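Local coordinates for protein probable aromatic acid decarboxylase (Aquifex aeolicus, PDB 2EJB) that probably acts as a metal-independent flavin prenyltransferase, joining a dimethylallyl group from dimethylallyl monophosphate to FMN to make the prenylated cofactor used by UbiD decarboxylases, at residues Q2-C7 with L27-D32; V31-S36 with K59-H64; R83-V88 with V119-L124; I18-V23 with F168-L173; F69-A74 with K104-R109. All blocks are in the same frame, centred on the assembly; numbering follows the deposited sequence.

Contact 1: residues Q2-C7 with L27-D32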
# COMPACT_ATOMS: atom_id res chain seq x y z
N GLN A 2 3.75 -18.90 23.06
CA GLN A 2 4.85 -17.98 22.84
C GLN A 2 4.47 -16.52 23.07
O GLN A 2 3.29 -16.18 23.23
CB GLN A 2 5.45 -18.16 21.44
CG GLN A 2 4.70 -19.12 20.53
CD GLN A 2 5.52 -19.54 19.31
OE1 GLN A 2 6.14 -18.71 18.65
NE2 GLN A 2 5.52 -20.84 19.02
N LYS A 3 5.48 -15.66 23.09
CA LYS A 3 5.28 -14.23 23.30
C LYS A 3 5.32 -13.47 21.98
O LYS A 3 6.07 -13.81 21.07
CB LYS A 3 6.36 -13.69 24.23
CG LYS A 3 6.32 -14.27 25.63
CD LYS A 3 7.48 -13.75 26.46
CE LYS A 3 7.25 -13.98 27.94
NZ LYS A 3 7.16 -15.43 28.28
N ILE A 4 4.50 -12.43 21.90
CA ILE A 4 4.44 -11.59 20.72
C ILE A 4 4.46 -10.14 21.20
O ILE A 4 3.87 -9.81 22.23
CB ILE A 4 3.13 -11.82 19.91
CG1 ILE A 4 3.17 -13.19 19.23
CG2 ILE A 4 2.96 -10.73 18.87
CD1 ILE A 4 4.23 -13.32 18.15
N ALA A 5 5.16 -9.30 20.46
CA ALA A 5 5.24 -7.88 20.79
C ALA A 5 4.45 -7.12 19.74
O ALA A 5 4.63 -7.34 18.54
CB ALA A 5 6.70 -7.43 20.79
N LEU A 6 3.56 -6.24 20.18
CA LEU A 6 2.73 -5.46 19.28
C LEU A 6 2.76 -3.99 19.65
O LEU A 6 2.44 -3.61 20.78
CB LEU A 6 1.28 -5.96 19.30
CG LEU A 6 0.23 -5.18 18.50
CD1 LEU A 6 0.63 -5.09 17.02
CD2 LEU A 6 -1.11 -5.88 18.63
N CYS A 7 3.17 -3.17 18.69
CA CYS A 7 3.24 -1.73 18.88
C CYS A 7 2.26 -1.08 17.92
O CYS A 7 2.23 -1.41 16.73
CB CYS A 7 4.65 -1.22 18.58
SG CYS A 7 5.97 -2.00 19.56
N LEU A 27 -5.90 -16.61 19.45
CA LEU A 27 -5.03 -17.73 19.10
C LEU A 27 -4.12 -18.12 20.26
O LEU A 27 -3.21 -18.93 20.11
CB LEU A 27 -4.21 -17.40 17.85
CG LEU A 27 -5.04 -17.25 16.58
CD1 LEU A 27 -4.17 -16.75 15.44
CD2 LEU A 27 -5.66 -18.61 16.21
N ASP A 28 -4.38 -17.53 21.42
CA ASP A 28 -3.64 -17.81 22.65
C ASP A 28 -2.17 -17.41 22.69
O ASP A 28 -1.30 -18.24 22.98
CB ASP A 28 -3.76 -19.30 23.01
CG ASP A 28 -5.18 -19.69 23.36
OD1 ASP A 28 -5.98 -18.78 23.69
OD2 ASP A 28 -5.49 -20.90 23.33
N PHE A 29 -1.90 -16.14 22.40
CA PHE A 29 -0.54 -15.60 22.44
C PHE A 29 -0.46 -14.63 23.61
O PHE A 29 -1.42 -13.93 23.90
CB PHE A 29 -0.24 -14.83 21.15
CG PHE A 29 0.20 -15.68 20.00
CD1 PHE A 29 1.50 -16.16 19.92
CD2 PHE A 29 -0.70 -16.02 18.98
CE1 PHE A 29 1.91 -16.94 18.84
CE2 PHE A 29 -0.30 -16.80 17.90
CZ PHE A 29 1.01 -17.27 17.84
N SER A 30 0.69 -14.60 24.29
CA SER A 30 0.88 -13.66 25.39
C SER A 30 1.34 -12.39 24.71
O SER A 30 2.46 -12.32 24.22
CB SER A 30 1.96 -14.14 26.36
OG SER A 30 1.43 -15.11 27.25
N VAL A 31 0.47 -11.39 24.66
CA VAL A 31 0.82 -10.15 23.98
C VAL A 31 1.30 -9.00 24.85
O VAL A 31 0.65 -8.61 25.82
CB VAL A 31 -0.36 -9.65 23.13
CG1 VAL A 31 0.04 -8.40 22.36
CG2 VAL A 31 -0.81 -10.74 22.17
N ASP A 32 2.45 -8.46 24.47
CA ASP A 32 3.03 -7.31 25.14
C ASP A 32 2.67 -6.17 24.19
O ASP A 32 3.12 -6.13 23.04
CB ASP A 32 4.54 -7.47 25.28
CG ASP A 32 4.92 -8.30 26.50
OD1 ASP A 32 4.62 -7.86 27.62
OD2 ASP A 32 5.51 -9.39 26.33
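I4 and F29 meet at an angle: CG1 of I4 comes up to F29 CD1 at 3.5 Å, approaching the ring obliquely. With chi1 of -71°, CG1 of I4 stands beside its own backbone N, back along the strand toward the phenyl group. The Q2 side chain runs next to F29 and points the same way, CG 3.9 Å from CE1 of the ring, while the Q2 amide plane is nearly perpendicular to the ring plane (79°). Q2 O lies at the ring edge, close to its plane. Further on, L6 CB packs against V31 CG1 at 4.1 Å, on the face where helix 14-26 links the two strands in a beta-alpha-beta unit. K3, A5, S30 and D32 occupy the other face of the sheet. Four parallel-sheet bonds join the backbones: S30 N to Q2 O (3.2 Å), I4 N to S30 O (3.1 Å), D32 N to I4 O (3.0 Å) and L6 N to D32 O (2.9 Å). Helix 14-26 ends in a Schellman motif with D28 as its positive-phi residue, and F29 follows directly. The D32 carboxylate finds its partners beyond this pair of strands, one of them the Y82 hydroxyl. Regular amide pairing thus fixes the register; I4, L6 and V31 form the apolar face turned to the helix of this Rossmann-like core, while F29 packs at its end against I179.

Contact 2: residues V31-S36 with K59-H64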
# COMPACT_ATOMS: atom_id res chain seq x y z
N VAL A 31 0.47 -11.39 24.66
CA VAL A 31 0.82 -10.15 23.98
C VAL A 31 1.30 -9.00 24.85
O VAL A 31 0.65 -8.61 25.82
CB VAL A 31 -0.36 -9.65 23.13
CG1 VAL A 31 0.04 -8.40 22.36
CG2 VAL A 31 -0.81 -10.74 22.17
N ASP A 32 2.45 -8.46 24.47
CA ASP A 32 3.03 -7.31 25.14
C ASP A 32 2.67 -6.17 24.19
O ASP A 32 3.12 -6.13 23.04
CB ASP A 32 4.54 -7.47 25.28
CG ASP A 32 4.92 -8.30 26.50
OD1 ASP A 32 4.62 -7.86 27.62
OD2 ASP A 32 5.51 -9.39 26.33
N LEU A 33 1.85 -5.25 24.68
CA LEU A 33 1.36 -4.15 23.87
C LEU A 33 1.90 -2.77 24.21
O LEU A 33 2.01 -2.39 25.37
CB LEU A 33 -0.16 -4.11 23.96
CG LEU A 33 -0.87 -2.95 23.28
CD1 LEU A 33 -0.67 -3.03 21.77
CD2 LEU A 33 -2.35 -3.01 23.62
N VAL A 34 2.24 -2.02 23.16
CA VAL A 34 2.72 -0.66 23.33
C VAL A 34 1.81 0.20 22.48
O VAL A 34 1.68 -0.03 21.27
CB VAL A 34 4.17 -0.47 22.83
CG1 VAL A 34 4.65 0.92 23.20
CG2 VAL A 34 5.09 -1.52 23.41
N ILE A 35 1.17 1.19 23.10
CA ILE A 35 0.27 2.08 22.37
C ILE A 35 0.74 3.52 22.48
O ILE A 35 0.88 4.05 23.59
CB ILE A 35 -1.16 2.00 22.93
CG1 ILE A 35 -1.60 0.54 23.03
CG2 ILE A 35 -2.11 2.77 22.02
CD1 ILE A 35 -2.95 0.35 23.68
N SER A 36 0.99 4.15 21.34
CA SER A 36 1.44 5.54 21.32
C SER A 36 0.25 6.45 21.65
O SER A 36 -0.90 6.04 21.52
CB SER A 36 1.99 5.90 19.93
OG SER A 36 0.94 6.06 18.99
N LYS A 59 -7.59 -11.31 27.23
CA LYS A 59 -6.74 -12.02 28.18
C LYS A 59 -5.26 -12.00 27.84
O LYS A 59 -4.86 -11.86 26.68
CB LYS A 59 -7.21 -13.47 28.30
CG LYS A 59 -8.61 -13.64 28.86
CD LYS A 59 -9.61 -14.16 27.83
CE LYS A 59 -9.42 -15.65 27.55
NZ LYS A 59 -10.57 -16.21 26.79
N ASN A 60 -4.45 -12.15 28.88
CA ASN A 60 -2.99 -12.19 28.80
C ASN A 60 -2.29 -11.07 28.05
O ASN A 60 -1.33 -11.32 27.32
CB ASN A 60 -2.53 -13.55 28.25
CG ASN A 60 -3.13 -14.71 29.01
OD1 ASN A 60 -3.35 -14.63 30.21
ND2 ASN A 60 -3.39 -15.81 28.31
N VAL A 61 -2.76 -9.84 28.21
CA VAL A 61 -2.12 -8.73 27.54
C VAL A 61 -1.42 -7.86 28.59
O VAL A 61 -2.04 -7.44 29.57
CB VAL A 61 -3.13 -7.87 26.75
CG1 VAL A 61 -2.40 -6.73 26.05
CG2 VAL A 61 -3.86 -8.74 25.74
N ARG A 62 -0.13 -7.62 28.39
CA ARG A 62 0.65 -6.79 29.30
C ARG A 62 0.96 -5.52 28.54
O ARG A 62 1.59 -5.55 27.47
CB ARG A 62 1.94 -7.51 29.71
CG ARG A 62 2.81 -6.72 30.68
CD ARG A 62 3.93 -7.57 31.29
NE ARG A 62 4.73 -8.24 30.27
CZ ARG A 62 5.90 -8.84 30.52
NH1 ARG A 62 6.40 -8.85 31.75
NH2 ARG A 62 6.56 -9.43 29.53
N ILE A 63 0.51 -4.40 29.08
CA ILE A 63 0.71 -3.10 28.45
C ILE A 63 1.93 -2.37 28.97
O ILE A 63 2.19 -2.35 30.17
CB ILE A 63 -0.53 -2.21 28.65
CG1 ILE A 63 -1.76 -2.91 28.09
CG2 ILE A 63 -0.32 -0.86 27.95
CD1 ILE A 63 -3.05 -2.15 28.31
N HIS A 64 2.68 -1.76 28.05
CA HIS A 64 3.88 -1.02 28.40
C HIS A 64 3.74 0.44 27.96
O HIS A 64 3.26 0.71 26.86
CB HIS A 64 5.10 -1.65 27.72
CG HIS A 64 5.27 -3.10 28.02
ND1 HIS A 64 6.31 -3.59 28.79
CD2 HIS A 64 4.54 -4.18 27.65
CE1 HIS A 64 6.20 -4.90 28.89
NE2 HIS A 64 5.14 -5.29 28.20
O HOH W 1 1.25 1.93 25.80
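R62 lays its whole side chain alongside D32, the two pointing the same way from neighbouring parallel strands. Its CB is already 3.4 Å from D32 OD1, and CG and CD pass the same oxygen at a slightly greater distance. A turn at chi3 (53°) brings NE to D32 OD1 at 2.7 Å, where it donates to the syn lone pair of that oxygen in a salt bridge. CZ lies close behind. At the tip, NH2 adds two weak bonds, one to D32 OD1 (3.1 Å) and one to D32 OD2 (3.4 Å), the latter almost straight. The guanidinium and carboxylate planes are turned 35° from each other. H64 reaches OD1 too: its NE2 donates from the ring edge over 2.7 Å, arriving from above the carboxylate plane (39° out of it). D32 OD2 is held in turn by the hydroxyl of Y82. On the opposite face of the sheet the contact is apolar, L33 CB resting 4.0 Å from V61 CG1. Backbone bonds set the register, among them L33 N to R62 O (2.8 Å) and H64 N to L33 O (2.8 Å). Past the last of these, I35 N donates to a water that also lies by H64 O. S36, at the strand's C-terminal end, is a predicted FMN ligand and caps the next helix. Two strong donors on one carboxylate oxygen would probably favour an ionised D32 and polarise the H64 imidazole, pinning the edge strand 61-65 by charge as well as by amide bonds.

Contact 3: residues R83-V88 with V119-L124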
# COMPACT_ATOMS: atom_id res chain seq x y z
N ARG A 83 8.42 -14.46 19.42
CA ARG A 83 8.27 -15.02 18.09
C ARG A 83 8.39 -13.92 17.04
O ARG A 83 8.72 -14.18 15.89
CB ARG A 83 6.92 -15.72 17.96
CG ARG A 83 6.70 -16.37 16.61
CD ARG A 83 5.41 -17.16 16.57
NE ARG A 83 5.23 -17.82 15.29
CZ ARG A 83 4.32 -18.76 15.06
NH1 ARG A 83 3.51 -19.16 16.04
NH2 ARG A 83 4.21 -19.29 13.86
N GLY A 84 8.13 -12.68 17.45
CA GLY A 84 8.22 -11.58 16.51
C GLY A 84 7.70 -10.27 17.07
O GLY A 84 7.07 -10.22 18.13
N VAL A 85 7.97 -9.19 16.35
CA VAL A 85 7.51 -7.87 16.76
C VAL A 85 6.71 -7.21 15.66
O VAL A 85 7.20 -7.08 14.53
CB VAL A 85 8.69 -6.95 17.11
CG1 VAL A 85 8.18 -5.53 17.36
CG2 VAL A 85 9.41 -7.47 18.34
N TYR A 86 5.49 -6.81 15.99
CA TYR A 86 4.61 -6.13 15.05
C TYR A 86 4.53 -4.65 15.39
O TYR A 86 4.48 -4.28 16.56
CB TYR A 86 3.19 -6.69 15.10
CG TYR A 86 3.00 -8.05 14.47
CD1 TYR A 86 2.68 -9.17 15.25
CD2 TYR A 86 3.12 -8.22 13.09
CE1 TYR A 86 2.48 -10.42 14.67
CE2 TYR A 86 2.92 -9.47 12.50
CZ TYR A 86 2.60 -10.56 13.30
OH TYR A 86 2.40 -11.79 12.73
N VAL A 87 4.51 -3.83 14.35
CA VAL A 87 4.36 -2.38 14.49
C VAL A 87 3.23 -2.13 13.50
O VAL A 87 3.46 -1.84 12.32
CB VAL A 87 5.64 -1.62 14.07
CG1 VAL A 87 5.40 -0.12 14.17
CG2 VAL A 87 6.80 -2.01 14.98
N VAL A 88 2.01 -2.28 14.01
CA VAL A 88 0.80 -2.15 13.21
C VAL A 88 -0.25 -1.22 13.84
O VAL A 88 -0.81 -1.53 14.90
CB VAL A 88 0.15 -3.54 13.02
CG1 VAL A 88 -1.12 -3.42 12.18
CG2 VAL A 88 1.15 -4.51 12.39
N VAL A 119 15.34 -10.42 15.82
CA VAL A 119 14.01 -10.90 16.16
C VAL A 119 13.10 -10.42 15.02
O VAL A 119 13.16 -9.25 14.62
CB VAL A 119 13.51 -10.29 17.49
CG1 VAL A 119 12.02 -10.57 17.66
CG2 VAL A 119 14.30 -10.87 18.66
N PRO A 120 12.27 -11.32 14.47
CA PRO A 120 11.38 -10.91 13.38
C PRO A 120 10.69 -9.58 13.66
O PRO A 120 10.11 -9.38 14.73
CB PRO A 120 10.40 -12.08 13.28
CG PRO A 120 11.28 -13.27 13.65
CD PRO A 120 12.05 -12.73 14.84
N LEU A 121 10.77 -8.67 12.69
CA LEU A 121 10.16 -7.34 12.81
C LEU A 121 9.23 -7.14 11.61
O LEU A 121 9.66 -7.21 10.46
CB LEU A 121 11.24 -6.26 12.81
CG LEU A 121 10.72 -4.81 12.84
CD1 LEU A 121 9.98 -4.53 14.15
CD2 LEU A 121 11.89 -3.85 12.68
N VAL A 122 7.95 -6.88 11.90
CA VAL A 122 6.97 -6.69 10.83
C VAL A 122 6.27 -5.34 10.94
O VAL A 122 5.70 -4.99 11.97
CB VAL A 122 5.91 -7.82 10.87
CG1 VAL A 122 5.05 -7.77 9.63
CG2 VAL A 122 6.60 -9.17 11.00
N LEU A 123 6.30 -4.57 9.85
CA LEU A 123 5.68 -3.25 9.81
C LEU A 123 4.55 -3.16 8.79
O LEU A 123 4.64 -3.70 7.69
CB LEU A 123 6.74 -2.19 9.47
CG LEU A 123 7.75 -1.66 10.51
CD1 LEU A 123 8.05 -2.68 11.58
CD2 LEU A 123 9.02 -1.21 9.78
N LEU A 124 3.46 -2.48 9.17
CA LEU A 124 2.34 -2.30 8.26
C LEU A 124 2.34 -0.82 7.94
O LEU A 124 2.01 0.00 8.79
CB LEU A 124 0.99 -2.68 8.90
CG LEU A 124 -0.16 -2.60 7.88
CD1 LEU A 124 -0.05 -3.79 6.93
CD2 LEU A 124 -1.51 -2.61 8.57
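Strands 82-90 and 121-125 are neighbours in the central parallel sheet, and V85, Y86 and V87 of the first pair with L121, V122 and L123 of the second. V85 holds its partner strand through its backbone N and O: V85 N donates to P120 O at 2.7 Å, and V85 O accepts from V122 N, also at 2.7 Å. V87 repeats the pattern, its O taking L124 N over a longer 3.2 Å. Beside these bonds, CG of Y86 stands beside its own backbone N (chi1 -74°), which sets the ring next to V122: the two side chains point the same way, Y86 CD2 3.6 Å from V122 CB and the ring oblique to it. This is the inner part of a Rossmann-like sheet, and helices 92-100 and 106-117 make the connection between the two strands. V87 and L123 also run together on the other face, where V87 CB meets L123 CD1 at 3.6 Å; L121 CD1 leans across to V85 CG1 at 3.8 Å. V87 is near T94, a predicted FMN ligand. Toward the C-terminal ends, V88 CG1 touches L124 CD2 at 3.7 Å. The Y86 hydroxyl is hydrogen-bonded to L173 O of helix 162-176, which covers V122 as well.

Contact 4: residues I18-V23 with F168-L173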
# COMPACT_ATOMS: atom_id res chain seq x y z
N ILE A 18 -5.75 -3.13 16.03
CA ILE A 18 -6.75 -3.58 16.99
C ILE A 18 -7.16 -5.00 16.62
O ILE A 18 -7.15 -5.91 17.46
CB ILE A 18 -7.99 -2.66 16.96
CG1 ILE A 18 -7.61 -1.27 17.46
CG2 ILE A 18 -9.12 -3.25 17.79
CD1 ILE A 18 -7.06 -1.28 18.87
N LYS A 19 -7.51 -5.19 15.35
CA LYS A 19 -7.93 -6.49 14.84
C LYS A 19 -6.84 -7.54 15.03
O LYS A 19 -7.11 -8.68 15.42
CB LYS A 19 -8.28 -6.38 13.36
CG LYS A 19 -8.87 -7.65 12.76
CD LYS A 19 -10.06 -8.14 13.58
CE LYS A 19 -11.18 -7.11 13.61
NZ LYS A 19 -12.31 -7.55 14.48
N LEU A 20 -5.59 -7.15 14.74
CA LEU A 20 -4.47 -8.06 14.88
C LEU A 20 -4.34 -8.48 16.35
O LEU A 20 -4.07 -9.64 16.66
CB LEU A 20 -3.17 -7.40 14.40
CG LEU A 20 -1.88 -8.18 14.65
CD1 LEU A 20 -2.03 -9.60 14.13
CD2 LEU A 20 -0.71 -7.46 13.96
N LEU A 21 -4.51 -7.51 17.24
CA LEU A 21 -4.42 -7.76 18.67
C LEU A 21 -5.46 -8.78 19.10
O LEU A 21 -5.15 -9.75 19.79
CB LEU A 21 -4.63 -6.45 19.45
CG LEU A 21 -4.78 -6.58 20.97
CD1 LEU A 21 -3.46 -7.02 21.58
CD2 LEU A 21 -5.21 -5.24 21.55
N GLN A 22 -6.70 -8.56 18.68
CA GLN A 22 -7.77 -9.47 19.05
C GLN A 22 -7.48 -10.88 18.57
O GLN A 22 -7.66 -11.84 19.32
CB GLN A 22 -9.09 -8.97 18.46
CG GLN A 22 -9.48 -7.59 18.93
CD GLN A 22 -10.64 -7.01 18.15
OE1 GLN A 22 -10.65 -7.07 16.92
NE2 GLN A 22 -11.61 -6.44 18.85
N VAL A 23 -7.02 -11.01 17.33
CA VAL A 23 -6.74 -12.33 16.80
C VAL A 23 -5.63 -13.05 17.56
O VAL A 23 -5.75 -14.24 17.84
CB VAL A 23 -6.38 -12.26 15.30
CG1 VAL A 23 -6.17 -13.66 14.75
CG2 VAL A 23 -7.49 -11.56 14.54
N PHE A 168 -8.14 -9.37 5.67
CA PHE A 168 -7.18 -9.76 4.63
C PHE A 168 -5.79 -9.30 5.05
O PHE A 168 -4.84 -10.08 5.08
CB PHE A 168 -7.53 -9.12 3.29
CG PHE A 168 -6.44 -9.28 2.26
CD1 PHE A 168 -6.30 -10.47 1.56
CD2 PHE A 168 -5.52 -8.26 2.03
CE1 PHE A 168 -5.24 -10.66 0.66
CE2 PHE A 168 -4.46 -8.43 1.14
CZ PHE A 168 -4.32 -9.63 0.45
N VAL A 169 -5.67 -8.02 5.37
CA VAL A 169 -4.39 -7.45 5.78
C VAL A 169 -3.87 -8.13 7.05
O VAL A 169 -2.68 -8.44 7.15
CB VAL A 169 -4.51 -5.94 6.00
CG1 VAL A 169 -3.17 -5.36 6.41
CG2 VAL A 169 -5.00 -5.27 4.71
N VAL A 170 -4.76 -8.36 8.01
CA VAL A 170 -4.38 -9.01 9.26
C VAL A 170 -3.88 -10.43 8.97
O VAL A 170 -2.94 -10.90 9.61
CB VAL A 170 -5.57 -9.08 10.25
CG1 VAL A 170 -5.16 -9.82 11.51
CG2 VAL A 170 -6.02 -7.67 10.60
N GLY A 171 -4.51 -11.09 8.02
CA GLY A 171 -4.10 -12.44 7.66
C GLY A 171 -2.72 -12.44 7.03
O GLY A 171 -1.92 -13.36 7.23
N LYS A 172 -2.44 -11.39 6.26
CA LYS A 172 -1.14 -11.25 5.61
C LYS A 172 -0.06 -11.08 6.68
O LYS A 172 1.02 -11.65 6.58
CB LYS A 172 -1.14 -10.04 4.67
CG LYS A 172 -1.45 -10.38 3.22
CD LYS A 172 -0.29 -11.15 2.61
CE LYS A 172 -0.48 -11.38 1.12
NZ LYS A 172 0.67 -12.14 0.53
N LEU A 173 -0.38 -10.28 7.69
CA LEU A 173 0.56 -10.03 8.78
C LEU A 173 0.88 -11.30 9.55
O LEU A 173 2.02 -11.53 9.94
CB LEU A 173 0.00 -8.97 9.71
CG LEU A 173 -0.01 -7.57 9.08
CD1 LEU A 173 -0.89 -6.64 9.89
CD2 LEU A 173 1.43 -7.05 9.01
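V170 presses both methyl groups into helix 14-26, at K19, L20 and V23, where two helices on the same face of the Rossmann-like sheet pack against each other. Their short segments cross at -58°, with the axes 9.7 Å apart at closest approach. The interface between them is apolar. V170 CG1 sits 3.9 Å from L20 CA and also touches V23 CG2 at 4.2 Å. CG2, the other branch, meets the aliphatic root of K19, 3.6 Å from CG, the two side chains crossing at about a right angle. L20 divides its own branches: CD1 lies 4.1 Å from V170 CG1, while CD2 reaches L173 CD1 at 4.2 Å, again nearly at right angles. L20 and L173 also pack on the sheet below, both touching V88, and L173 rests on L124 as well.

Polar contacts lie around this apolar patch. K172 takes no part in the packing between the helices; its NZ is hydrogen-bonded to A128 O of the second subunit, and it is a predicted dimethylallyl phosphate ligand. The K19 chain leaves V170 after CG, bent at chi2 and chi3. Those bends bring its amino group back over its own helix, where NZ donates to Q22 OE1 at 3.0 Å.

Contact 5: residues F69-A74 with K104-R109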
# COMPACT_ATOMS: atom_id res chain seq x y z
N PHE A 69 11.27 3.08 29.13
CA PHE A 69 12.44 2.37 28.63
C PHE A 69 13.00 1.33 29.59
O PHE A 69 14.07 0.78 29.35
CB PHE A 69 13.55 3.36 28.27
CG PHE A 69 13.21 4.24 27.10
CD1 PHE A 69 12.23 5.22 27.21
CD2 PHE A 69 13.88 4.10 25.89
CE1 PHE A 69 11.91 6.03 26.13
CE2 PHE A 69 13.57 4.91 24.80
CZ PHE A 69 12.59 5.88 24.92
N THR A 70 12.28 1.06 30.68
CA THR A 70 12.73 0.05 31.64
C THR A 70 12.02 -1.23 31.24
O THR A 70 12.39 -2.33 31.67
CB THR A 70 12.32 0.40 33.10
OG1 THR A 70 10.91 0.23 33.27
CG2 THR A 70 12.70 1.82 33.43
N SER A 71 11.01 -1.07 30.39
CA SER A 71 10.22 -2.18 29.87
C SER A 71 11.10 -3.36 29.47
O SER A 71 12.20 -3.18 28.96
CB SER A 71 9.43 -1.71 28.65
OG SER A 71 8.77 -2.80 28.02
N PRO A 72 10.62 -4.59 29.72
CA PRO A 72 11.40 -5.77 29.36
C PRO A 72 11.69 -5.78 27.87
O PRO A 72 12.76 -6.20 27.43
CB PRO A 72 10.48 -6.92 29.76
CG PRO A 72 9.69 -6.35 30.89
CD PRO A 72 9.37 -4.97 30.39
N LEU A 73 10.72 -5.30 27.09
CA LEU A 73 10.85 -5.27 25.64
C LEU A 73 12.06 -4.48 25.15
O LEU A 73 12.50 -4.66 24.01
CB LEU A 73 9.59 -4.67 25.01
CG LEU A 73 8.25 -5.37 25.25
CD1 LEU A 73 7.18 -4.65 24.45
CD2 LEU A 73 8.34 -6.84 24.85
N ALA A 74 12.59 -3.61 26.00
CA ALA A 74 13.74 -2.81 25.61
C ALA A 74 15.05 -3.53 25.88
O ALA A 74 16.13 -2.96 25.71
CB ALA A 74 13.72 -1.47 26.35
N LYS A 104 12.87 7.85 19.81
CA LYS A 104 12.13 8.88 20.54
C LYS A 104 11.20 8.27 21.57
O LYS A 104 10.78 8.94 22.52
CB LYS A 104 11.32 9.74 19.57
CG LYS A 104 10.48 10.82 20.24
CD LYS A 104 9.95 11.80 19.21
CE LYS A 104 9.06 12.86 19.84
NZ LYS A 104 8.61 13.84 18.81
N ASN A 105 10.85 6.99 21.40
CA ASN A 105 9.97 6.29 22.32
C ASN A 105 10.36 4.82 22.42
O ASN A 105 11.25 4.34 21.71
CB ASN A 105 8.51 6.39 21.87
CG ASN A 105 8.26 5.70 20.54
OD1 ASN A 105 8.94 4.74 20.19
ND2 ASN A 105 7.25 6.17 19.79
N LEU A 106 9.67 4.10 23.30
CA LEU A 106 9.92 2.68 23.51
C LEU A 106 9.78 1.89 22.22
O LEU A 106 10.58 1.00 21.94
CB LEU A 106 8.96 2.13 24.56
CG LEU A 106 9.04 0.62 24.83
CD1 LEU A 106 10.44 0.25 25.30
CD2 LEU A 106 8.00 0.22 25.86
N ILE A 107 8.75 2.22 21.45
CA ILE A 107 8.48 1.54 20.18
C ILE A 107 9.70 1.55 19.26
O ILE A 107 10.04 0.54 18.64
CB ILE A 107 7.29 2.20 19.45
CG1 ILE A 107 6.01 2.00 20.27
CG2 ILE A 107 7.11 1.60 18.05
CD1 ILE A 107 4.76 2.56 19.61
N HIS A 108 10.36 2.70 19.17
CA HIS A 108 11.54 2.81 18.31
C HIS A 108 12.62 1.90 18.87
O HIS A 108 13.28 1.19 18.13
CB HIS A 108 12.01 4.26 18.27
CG HIS A 108 10.96 5.22 17.80
ND1 HIS A 108 11.03 6.57 18.02
CD2 HIS A 108 9.81 5.00 17.11
CE1 HIS A 108 9.97 7.16 17.49
NE2 HIS A 108 9.22 6.23 16.93
N ARG A 109 12.77 1.92 20.19
CA ARG A 109 13.76 1.09 20.86
C ARG A 109 13.54 -0.39 20.56
O ARG A 109 14.49 -1.13 20.27
CB ARG A 109 13.71 1.32 22.38
CG ARG A 109 14.60 0.39 23.19
CD ARG A 109 16.08 0.58 22.86
NE ARG A 109 16.91 -0.39 23.57
CZ ARG A 109 18.23 -0.52 23.39
NH1 ARG A 109 18.87 0.26 22.53
NH2 ARG A 109 18.90 -1.43 24.08
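The F69 ring covers the start of helix 106-117, with L106 CA beneath one face and K104 O near the ring plane at the edge. The tip of the ring bears on the peptide before the helix, CZ 3.5 Å from N105 C. The L106 side chain reaches further into the loop: CD2 rests on S71 CB at 3.7 Å and CD1 on A74 CB at 3.8 Å. With CG of L106 anti to its backbone N (chi1 176°), the branched end lies between these two small residues. One turn on, R109 CG packs on A74 CB, also at 3.8 Å. The R109 chain bends at chi2, carrying NE to A74 O, which lies at the guanidinium edge; this bond is weak, at 3.4 Å. The charged end has its stronger partner in E112, through a salt bridge from NH1.

The helix start is held by its own side chains. N105 is the N-cap, its OD1 accepting from H108 N at 2.7 Å, and the same oxygen lies over one face of the H108 ring. In the plane of that ring, ND1 accepts from K104 N at 2.9 Å. The loop 69-74 thus bridges strand 61-65 and helix 106-117: P72 and L106 both touch H64, and L73 reaches D32 and V34 of strand 30-35. On the helix side, H108 packs on T94 and C97 of helix 92-100, with the N105 side chain about 5 Å from those of T94 and S36, predicted FMN ligands.

How the contacts relate
Contacts 1, 2 and 3 lie in one parallel sheet of order 61-65, 30-35, 3-8, 82-90, 121-125, 147-150. Contacts 1 and 2 share V31 and D32, their centres about 8 Å apart; the centres of contacts 1 and 3 are about 11 Å apart. Contact 4 packs two helices on one face, and contact 5 sits on the opposite side of the chain's centre, about 23 Å from contact 4 centre to centre. Along the chain, contacts 2, 3 and 5 fall inside the loop closed by contact 4, contacts 3 and 5 alternate, and contacts 1 and 4 interleave. This Rossmann-like domain places the predicted FMN ligands near contacts 2, 3 and 5, with contact 4 reaching the second subunit.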